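Local coordinates for protein neuraminidase (Influenza A virus, PDB 4K3Y) that is a tetrameric, neuraminidase-like beta-propeller glycoprotein of a bat influenza A virus, probably without the sialidase activity of classical neuraminidases, at residues 306-314 / 361-369. Residues are numbered along the deposited sequence; the frame is centred on the assembly and turned at random.
Sequences RNYQLLSNS and GSMPDVNWG. With NAG (2-acetamido-2-deoxy-beta-D-glucopyranose), chain I.
G369, the C-terminal residue, sets its carboxylate into the corner where the chain turns at S312, N313 and S314. Its O takes three N-H donors: backbone N of S312 at 2.8 Å and nearly straight (178°), backbone N of N313, and ND2 of N367 in its own segment. Its OXT is bound by S314 OG at 2.6 Å and weakly by S314 N, while L311 CD2 packs against it. The N367 amide is held at both ends: ND2 gives to G369 O, and OD1 accepts S312 OG (2.7 Å), which comes from above its carbonyl plane; CG anti to the backbone N (chi1 -168°) swings the group to this corner. Just before the terminus, W368 N bonds L310 O.

At the other end R306 pairs with the backbone and with D365. Its NH2 gives a firm bond to M363 O (2.6 Å), near the guanidinium plane, and forms a salt bridge to D365 OD1 (3.0 Å) that is weak in angle, guanidinium and carboxylate planes 47° apart. D365 OD1 also accepts from two waters, one of them bridging to N307 O and the other to Q309 N. Y308 OH accepts M363 N at 2.9 Å and bonds N19 O as well, two bonds that fix the phenol oxygen; R306 CG lies above one ring face, toward the rim.

Among apolar contacts, Y308 CE1 touches M363 CB, buried L310 meets the W368 indole edge through CD2, and V366 CG2 covers an indole face. N313 ND2 carries an N-linked NAG, whose acetyl C8 comes close to G369 CA and which is hydrogen-bonded to E75 and Q76 of the second subunit. Here the C-terminal tail runs along strand 306-311, outermost in a four-stranded antiparallel blade of the neuraminidase beta-propeller, and lies in the interface between this blade and the second subunit.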
loop_
_atom_site.group_PDB
_atom_site.type_symbol
_atom_site.label_atom_id
_atom_site.label_comp_id
_atom_site.label_asym_id
_atom_site.label_seq_id
_atom_site.Cartn_x
_atom_site.Cartn_y
_atom_site.Cartn_z
ATOM N N ARG C 306 -21.579 -24.909 -29.842
ATOM C CA ARG C 306 -21.701 -23.462 -29.879
ATOM C C ARG C 306 -20.350 -22.781 -29.920
ATOM O O ARG C 306 -19.528 -22.937 -29.009
ATOM C CB ARG C 306 -22.502 -22.940 -28.685
ATOM C CG ARG C 306 -22.815 -21.442 -28.782
ATOM C CD ARG C 306 -24.152 -21.145 -28.138
ATOM N NE ARG C 306 -24.286 -19.757 -27.704
ATOM C CZ ARG C 306 -24.419 -18.734 -28.535
ATOM N NH1 ARG C 306 -24.429 -18.940 -29.842
ATOM N NH2 ARG C 306 -24.538 -17.508 -28.061
ATOM N N ASN C 307 -20.136 -22.026 -30.992
ATOM C CA ASN C 307 -18.928 -21.242 -31.162
ATOM C C ASN C 307 -19.148 -19.805 -30.688
ATOM O O ASN C 307 -19.882 -19.043 -31.322
ATOM C CB ASN C 307 -18.524 -21.247 -32.633
ATOM C CG ASN C 307 -17.114 -20.761 -32.847
ATOM O OD1 ASN C 307 -16.160 -21.482 -32.578
ATOM N ND2 ASN C 307 -16.972 -19.536 -33.331
ATOM N N TYR C 308 -18.522 -19.439 -29.576
ATOM C CA TYR C 308 -18.625 -18.073 -29.058
ATOM C C TYR C 308 -17.525 -17.175 -29.619
ATOM O O TYR C 308 -16.334 -17.415 -29.375
ATOM C CB TYR C 308 -18.499 -18.068 -27.533
ATOM C CG TYR C 308 -19.700 -18.566 -26.776
ATOM C CD1 TYR C 308 -20.905 -17.860 -26.794
ATOM C CD2 TYR C 308 -19.624 -19.722 -26.000
ATOM C CE1 TYR C 308 -22.018 -18.308 -26.063
ATOM C CE2 TYR C 308 -20.721 -20.171 -25.266
ATOM C CZ TYR C 308 -21.914 -19.462 -25.306
ATOM O OH TYR C 308 -22.993 -19.909 -24.585
ATOM N N GLN C 309 -17.909 -16.128 -30.338
ATOM C CA GLN C 309 -16.919 -15.152 -30.796
ATOM C C GLN C 309 -16.721 -14.003 -29.809
ATOM O O GLN C 309 -17.184 -12.874 -30.034
ATOM C CB GLN C 309 -17.269 -14.634 -32.175
ATOM C CG GLN C 309 -16.945 -15.627 -33.258
ATOM C CD GLN C 309 -17.840 -15.447 -34.438
ATOM O OE1 GLN C 309 -18.921 -16.043 -34.506
ATOM N NE2 GLN C 309 -17.422 -14.598 -35.372
ATOM N N LEU C 310 -15.995 -14.314 -28.736
ATOM C CA LEU C 310 -15.733 -13.399 -27.618
ATOM C C LEU C 310 -15.127 -12.036 -28.014
ATOM O O LEU C 310 -15.602 -10.990 -27.548
ATOM C CB LEU C 310 -14.886 -14.100 -26.544
ATOM C CG LEU C 310 -15.551 -15.337 -25.895
ATOM C CD1 LEU C 310 -14.713 -15.956 -24.767
ATOM C CD2 LEU C 310 -16.935 -14.987 -25.371
ATOM N N LEU C 311 -14.100 -12.037 -28.870
ATOM C CA LEU C 311 -13.500 -10.779 -29.338
ATOM C C LEU C 311 -13.423 -10.696 -30.858
ATOM O O LEU C 311 -13.351 -11.716 -31.529
ATOM C CB LEU C 311 -12.109 -10.573 -28.747
ATOM C CG LEU C 311 -11.952 -10.246 -27.259
ATOM C CD1 LEU C 311 -11.769 -11.513 -26.458
ATOM C CD2 LEU C 311 -10.748 -9.377 -27.100
ATOM N N SER C 312 -13.411 -9.476 -31.389
ATOM C CA SER C 312 -13.395 -9.244 -32.836
ATOM C C SER C 312 -12.463 -8.102 -33.168
ATOM O O SER C 312 -11.672 -8.168 -34.104
ATOM C CB SER C 312 -14.789 -8.857 -33.309
ATOM O OG SER C 312 -15.737 -9.756 -32.776
ATOM N N ASN C 313 -12.593 -7.043 -32.387
ATOM C CA ASN C 313 -11.879 -5.813 -32.624
ATOM C C ASN C 313 -10.373 -5.980 -32.513
ATOM O O ASN C 313 -9.614 -5.458 -33.326
ATOM C CB ASN C 313 -12.338 -4.745 -31.618
ATOM C CG ASN C 313 -13.737 -4.206 -31.911
ATOM O OD1 ASN C 313 -14.532 -4.829 -32.630
ATOM N ND2 ASN C 313 -14.037 -3.032 -31.339
ATOM N N SER C 314 -9.925 -6.711 -31.508
ATOM C CA SER C 314 -8.528 -6.595 -31.125
ATOM C C SER C 314 -7.609 -7.712 -31.625
ATOM O O SER C 314 -8.056 -8.776 -32.088
ATOM C CB SER C 314 -8.402 -6.356 -29.604
ATOM O OG SER C 314 -9.010 -7.398 -28.897
ATOM N N GLY C 361 -24.566 -21.105 -17.388
ATOM C CA GLY C 361 -25.619 -20.859 -18.362
ATOM C C GLY C 361 -25.121 -20.357 -19.710
ATOM O O GLY C 361 -24.098 -19.669 -19.790
ATOM N N SER C 362 -25.846 -20.690 -20.775
ATOM C CA SER C 362 -25.468 -20.249 -22.119
ATOM C C SER C 362 -25.570 -18.724 -22.252
ATOM O O SER C 362 -26.421 -18.099 -21.625
ATOM C CB SER C 362 -26.324 -20.946 -23.183
ATOM O OG SER C 362 -27.617 -20.362 -23.265
ATOM N N MET C 363 -24.688 -18.127 -23.052
ATOM C CA MET C 363 -24.692 -16.678 -23.254
ATOM C C MET C 363 -25.188 -16.292 -24.654
ATOM O O MET C 363 -25.224 -17.130 -25.565
ATOM C CB MET C 363 -23.280 -16.100 -23.054
ATOM C CG MET C 363 -22.625 -16.308 -21.681
ATOM S SD MET C 363 -23.557 -15.644 -20.282
ATOM C CE MET C 363 -23.938 -14.029 -20.905
ATOM N N PRO C 364 -25.583 -15.016 -24.828
ATOM C CA PRO C 364 -25.861 -14.472 -26.169
ATOM C C PRO C 364 -24.566 -14.220 -26.947
ATOM O O PRO C 364 -23.476 -14.234 -26.358
ATOM C CB PRO C 364 -26.530 -13.122 -25.870
ATOM C CG PRO C 364 -25.980 -12.742 -24.522
ATOM C CD PRO C 364 -25.891 -14.040 -23.764
ATOM N N ASP C 365 -24.694 -14.007 -28.253
ATOM C CA ASP C 365 -23.569 -13.588 -29.079
ATOM C C ASP C 365 -23.300 -12.107 -28.827
ATOM O O ASP C 365 -24.097 -11.252 -29.243
ATOM C CB ASP C 365 -23.848 -13.844 -30.571
ATOM C CG ASP C 365 -23.931 -15.322 -30.902
ATOM O OD1 ASP C 365 -23.127 -16.090 -30.334
ATOM O OD2 ASP C 365 -24.798 -15.722 -31.715
ATOM N N VAL C 366 -22.185 -11.827 -28.139
ATOM C CA VAL C 366 -21.774 -10.458 -27.765
ATOM C C VAL C 366 -20.265 -10.220 -27.946
ATOM O O VAL C 366 -19.470 -11.132 -27.731
ATOM C CB VAL C 366 -22.210 -10.099 -26.307
ATOM C CG1 VAL C 366 -22.386 -11.341 -25.475
ATOM C CG2 VAL C 366 -21.202 -9.182 -25.643
ATOM N N ASN C 367 -19.869 -9.017 -28.364
ATOM C CA ASN C 367 -18.448 -8.720 -28.469
ATOM C C ASN C 367 -17.890 -8.071 -27.216
ATOM O O ASN C 367 -18.448 -7.101 -26.704
ATOM C CB ASN C 367 -18.133 -7.840 -29.674
ATOM C CG ASN C 367 -16.645 -7.769 -29.942
ATOM O OD1 ASN C 367 -16.014 -8.794 -30.224
ATOM N ND2 ASN C 367 -16.066 -6.574 -29.828
ATOM N N TRP C 368 -16.769 -8.593 -26.739
ATOM C CA TRP C 368 -16.176 -8.098 -25.506
ATOM C C TRP C 368 -14.931 -7.262 -25.769
ATOM O O TRP C 368 -14.313 -6.743 -24.834
ATOM C CB TRP C 368 -15.821 -9.262 -24.583
ATOM C CG TRP C 368 -17.004 -9.985 -24.075
ATOM C CD1 TRP C 368 -17.363 -11.279 -24.342
ATOM C CD2 TRP C 368 -18.009 -9.458 -23.213
ATOM N NE1 TRP C 368 -18.531 -11.592 -23.683
ATOM C CE2 TRP C 368 -18.948 -10.489 -22.983
ATOM C CE3 TRP C 368 -18.207 -8.213 -22.604
ATOM C CZ2 TRP C 368 -20.071 -10.309 -22.170
ATOM C CZ3 TRP C 368 -19.320 -8.040 -21.798
ATOM C CH2 TRP C 368 -20.240 -9.080 -21.593
ATOM N N GLY C 369 -14.554 -7.135 -27.035
ATOM C CA GLY C 369 -13.325 -6.445 -27.370
ATOM C C GLY C 369 -12.728 -6.881 -28.689
ATOM O O GLY C 369 -13.451 -7.277 -29.609
ATOM O OXT GLY C 369 -11.506 -6.825 -28.861
HETATM C C1 NAG I . -15.390 -2.587 -31.568
HETATM C C2 NAG I . -15.689 -1.824 -30.277
HETATM C C3 NAG I . -17.015 -1.085 -30.372
HETATM C C4 NAG I . -17.128 -0.301 -31.674
HETATM C C5 NAG I . -16.753 -1.180 -32.857
HETATM C C6 NAG I . -16.768 -0.420 -34.177
HETATM C C7 NAG I . -14.911 -2.754 -28.131
HETATM C C8 NAG I . -15.385 -3.569 -26.965
HETATM N N2 NAG I . -15.765 -2.739 -29.157
HETATM O O3 NAG I . -17.167 -0.227 -29.263
HETATM O O4 NAG I . -18.462 0.115 -31.815
HETATM O O5 NAG I . -15.454 -1.680 -32.644
HETATM O O6 NAG I . -15.496 0.152 -34.392
HETATM O O7 NAG I . -13.814 -2.177 -28.111
HETATM O O HOH W 1 -22.333 -18.260 -31.282
HETATM O O HOH W 2 -20.620 -15.055 -30.311
#